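Local coordinates for glycosyl hydrolases family 2, sugar binding domain protein (Bacteroides uniformis str. 3978 T3 ii, PDB 6D1P), which probably hydrolyses O-glycosidic bonds as a gut bacterial beta-glucuronidase of glycosyl hydrolase family 2, at residues V83-G88 with C168-D173. Residues are numbered along the deposited sequence; the frame is centred on the assembly and turned at random.
Sequences VNYYQG and CDNSRD. With K (potassium ion), chain J; K (potassium ion), chain K.
Asp169, closing strand 162-169, sets its CA 3.4 Å from Gly88 O, a CA-H...O contact, and packs OD1 against Gly88 C. Its carboxylate hydrogen-bonds within its own chain: Asp169 OD2 accepts Ser171 N (2.9 Å) from above the carboxylate plane in an Asx turn, while Asp169 OD1 takes Ser171 OG (2.6 Å) on its syn lone pair. Asn170 donates its backbone N to Gly88 O at 3.0 Å, its OD1 accepts Gly88 N at 2.8 Å (nearly straight, donor above the carbonyl plane), and its ND2 reaches Tyr86 O at 3.1 Å, a more bent bond (148°). Chi1 of 72° sets the amide between backbone N and carbonyl carbon, spanning residues 86 to 88; ND2 also donates to Leu186 O. Ser171 lays OG 3.3 Å from Gly88 CA. Arg172 runs CG alongside the Gln87 amide, and the bend at chi3 brings NH1 to a lone pair of Gln87 OE1 at 3.0 Å; the Gln87 amide and Arg172 guanidinium planes stand 78° apart. Glu47 of the second subunit pairs with Arg172 NE, its Gln40 donates to Gln87 OE1, and Gln87 NE2 donates to Asp180 OD1. Asp173 O binds one potassium ion, Val83 O another. Direct bonds, plus waters joining Gln87 O to Arg172 N and Gln87 NE2 to Asn170 O, thus tie two potassium-binding loops together, with both polar ends of the buried Asn170 amide satisfied.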
loop_
_atom_site.group_PDB
_atom_site.type_symbol
_atom_site.label_atom_id
_atom_site.label_comp_id
_atom_site.label_asym_id
_atom_site.label_seq_id
_atom_site.Cartn_x
_atom_site.Cartn_y
_atom_site.Cartn_z
ATOM N N VAL A 83 7.711 1.842 6.264
ATOM C CA VAL A 83 6.916 0.871 5.525
ATOM C C VAL A 83 7.826 -0.121 4.817
ATOM O O VAL A 83 8.980 0.176 4.499
ATOM C CB VAL A 83 5.986 1.552 4.504
ATOM C CG1 VAL A 83 4.966 2.434 5.207
ATOM C CG2 VAL A 83 6.805 2.377 3.569
ATOM N N ASN A 84 7.299 -1.318 4.577
ATOM C CA ASN A 84 7.953 -2.207 3.637
ATOM C C ASN A 84 7.694 -1.708 2.226
ATOM O O ASN A 84 6.556 -1.386 1.880
ATOM C CB ASN A 84 7.425 -3.628 3.777
ATOM C CG ASN A 84 7.570 -4.171 5.176
ATOM O OD1 ASN A 84 8.622 -4.030 5.822
ATOM N ND2 ASN A 84 6.503 -4.823 5.657
ATOM N N TYR A 85 8.732 -1.682 1.396
ATOM C CA TYR A 85 8.539 -1.213 0.033
ATOM C C TYR A 85 7.535 -2.113 -0.672
ATOM O O TYR A 85 7.454 -3.312 -0.398
ATOM C CB TYR A 85 9.879 -1.140 -0.723
ATOM C CG TYR A 85 10.422 -2.420 -1.350
ATOM C CD1 TYR A 85 10.401 -2.593 -2.726
ATOM C CD2 TYR A 85 11.000 -3.419 -0.577
ATOM C CE1 TYR A 85 10.919 -3.720 -3.321
ATOM C CE2 TYR A 85 11.523 -4.569 -1.158
ATOM C CZ TYR A 85 11.487 -4.705 -2.541
ATOM O OH TYR A 85 11.998 -5.823 -3.159
ATOM N N TYR A 86 6.736 -1.511 -1.548
ATOM C CA TYR A 86 5.577 -2.189 -2.114
ATOM C C TYR A 86 6.011 -3.316 -3.056
ATOM O O TYR A 86 6.854 -3.112 -3.937
ATOM C CB TYR A 86 4.691 -1.178 -2.844
ATOM C CG TYR A 86 3.547 -1.826 -3.568
ATOM C CD1 TYR A 86 2.380 -2.191 -2.885
ATOM C CD2 TYR A 86 3.631 -2.109 -4.919
ATOM C CE1 TYR A 86 1.322 -2.797 -3.540
ATOM C CE2 TYR A 86 2.590 -2.725 -5.585
ATOM C CZ TYR A 86 1.426 -3.055 -4.888
ATOM O OH TYR A 86 0.396 -3.671 -5.550
ATOM N N GLN A 87 5.448 -4.512 -2.863
ATOM C CA GLN A 87 5.773 -5.676 -3.696
ATOM C C GLN A 87 4.463 -6.319 -4.131
ATOM O O GLN A 87 3.848 -7.081 -3.373
ATOM C CB GLN A 87 6.668 -6.678 -2.958
ATOM C CG GLN A 87 8.034 -6.157 -2.662
ATOM C CD GLN A 87 8.904 -7.169 -1.935
ATOM O OE1 GLN A 87 8.680 -7.487 -0.758
ATOM N NE2 GLN A 87 9.881 -7.686 -2.632
ATOM N N GLY A 88 4.047 -6.020 -5.356
ATOM C CA GLY A 88 2.742 -6.409 -5.819
ATOM C C GLY A 88 2.427 -5.889 -7.206
ATOM O O GLY A 88 3.296 -5.417 -7.938
ATOM N N CYS A 168 2.167 -4.544 -14.479
ATOM C CA CYS A 168 3.475 -4.899 -13.937
ATOM C C CYS A 168 3.319 -5.423 -12.522
ATOM O O CYS A 168 2.459 -4.969 -11.770
ATOM C CB CYS A 168 4.439 -3.708 -13.915
ATOM S SG CYS A 168 5.009 -3.238 -15.539
ATOM N N ASP A 169 4.153 -6.387 -12.163
ATOM C CA ASP A 169 4.060 -6.987 -10.845
ATOM C C ASP A 169 5.460 -7.266 -10.313
ATOM O O ASP A 169 6.298 -7.837 -11.025
ATOM C CB ASP A 169 3.223 -8.277 -10.894
ATOM C CG ASP A 169 3.232 -9.019 -9.581
ATOM O OD1 ASP A 169 2.307 -8.809 -8.779
ATOM O OD2 ASP A 169 4.182 -9.802 -9.336
ATOM N N ASN A 170 5.712 -6.844 -9.070
ATOM C CA ASN A 170 6.926 -7.187 -8.339
ATOM C C ASN A 170 6.567 -7.836 -7.001
ATOM O O ASN A 170 7.176 -7.559 -5.964
ATOM C CB ASN A 170 7.840 -5.963 -8.150
ATOM C CG ASN A 170 7.276 -4.952 -7.133
ATOM O OD1 ASN A 170 6.055 -4.890 -6.892
ATOM N ND2 ASN A 170 8.164 -4.173 -6.528
ATOM N N SER A 171 5.563 -8.712 -7.011
ATOM C CA SER A 171 5.309 -9.557 -5.851
ATOM C C SER A 171 6.522 -10.440 -5.564
ATOM O O SER A 171 7.276 -10.815 -6.464
ATOM C CB SER A 171 4.073 -10.437 -6.067
ATOM O OG SER A 171 2.930 -9.654 -6.352
ATOM N N ARG A 172 6.696 -10.773 -4.290
ATOM C CA ARG A 172 7.730 -11.719 -3.897
ATOM C C ARG A 172 7.479 -13.081 -4.524
ATOM O O ARG A 172 6.371 -13.609 -4.451
ATOM C CB ARG A 172 7.760 -11.843 -2.382
ATOM C CG ARG A 172 8.083 -10.570 -1.704
ATOM C CD ARG A 172 8.033 -10.717 -0.222
ATOM N NE ARG A 172 9.190 -11.431 0.315
ATOM C CZ ARG A 172 10.345 -10.851 0.642
ATOM N NH1 ARG A 172 10.517 -9.545 0.466
ATOM N NH2 ARG A 172 11.326 -11.578 1.153
ATOM N N ASP A 173 8.519 -13.671 -5.112
ATOM C CA ASP A 173 8.356 -14.963 -5.770
ATOM C C ASP A 173 9.669 -15.731 -5.664
ATOM O O ASP A 173 10.632 -15.415 -6.370
ATOM C CB ASP A 173 7.935 -14.747 -7.220
ATOM C CG ASP A 173 7.714 -16.035 -7.977
ATOM O OD1 ASP A 173 7.973 -17.127 -7.431
ATOM O OD2 ASP A 173 7.276 -15.939 -9.145
HETATM K K K J . 11.162 1.166 3.078
HETATM K K K K . 12.710 -13.675 -6.138
HETATM O O HOH W 1 11.335 -1.591 2.357
HETATM O O HOH W 2 4.680 -9.531 -2.555
HETATM O O HOH W 3 9.905 -7.025 -5.591
HETATM O O HOH W 4 10.684 -12.120 -5.515
HETATM O O HOH W 5 13.136 -14.937 -3.244
#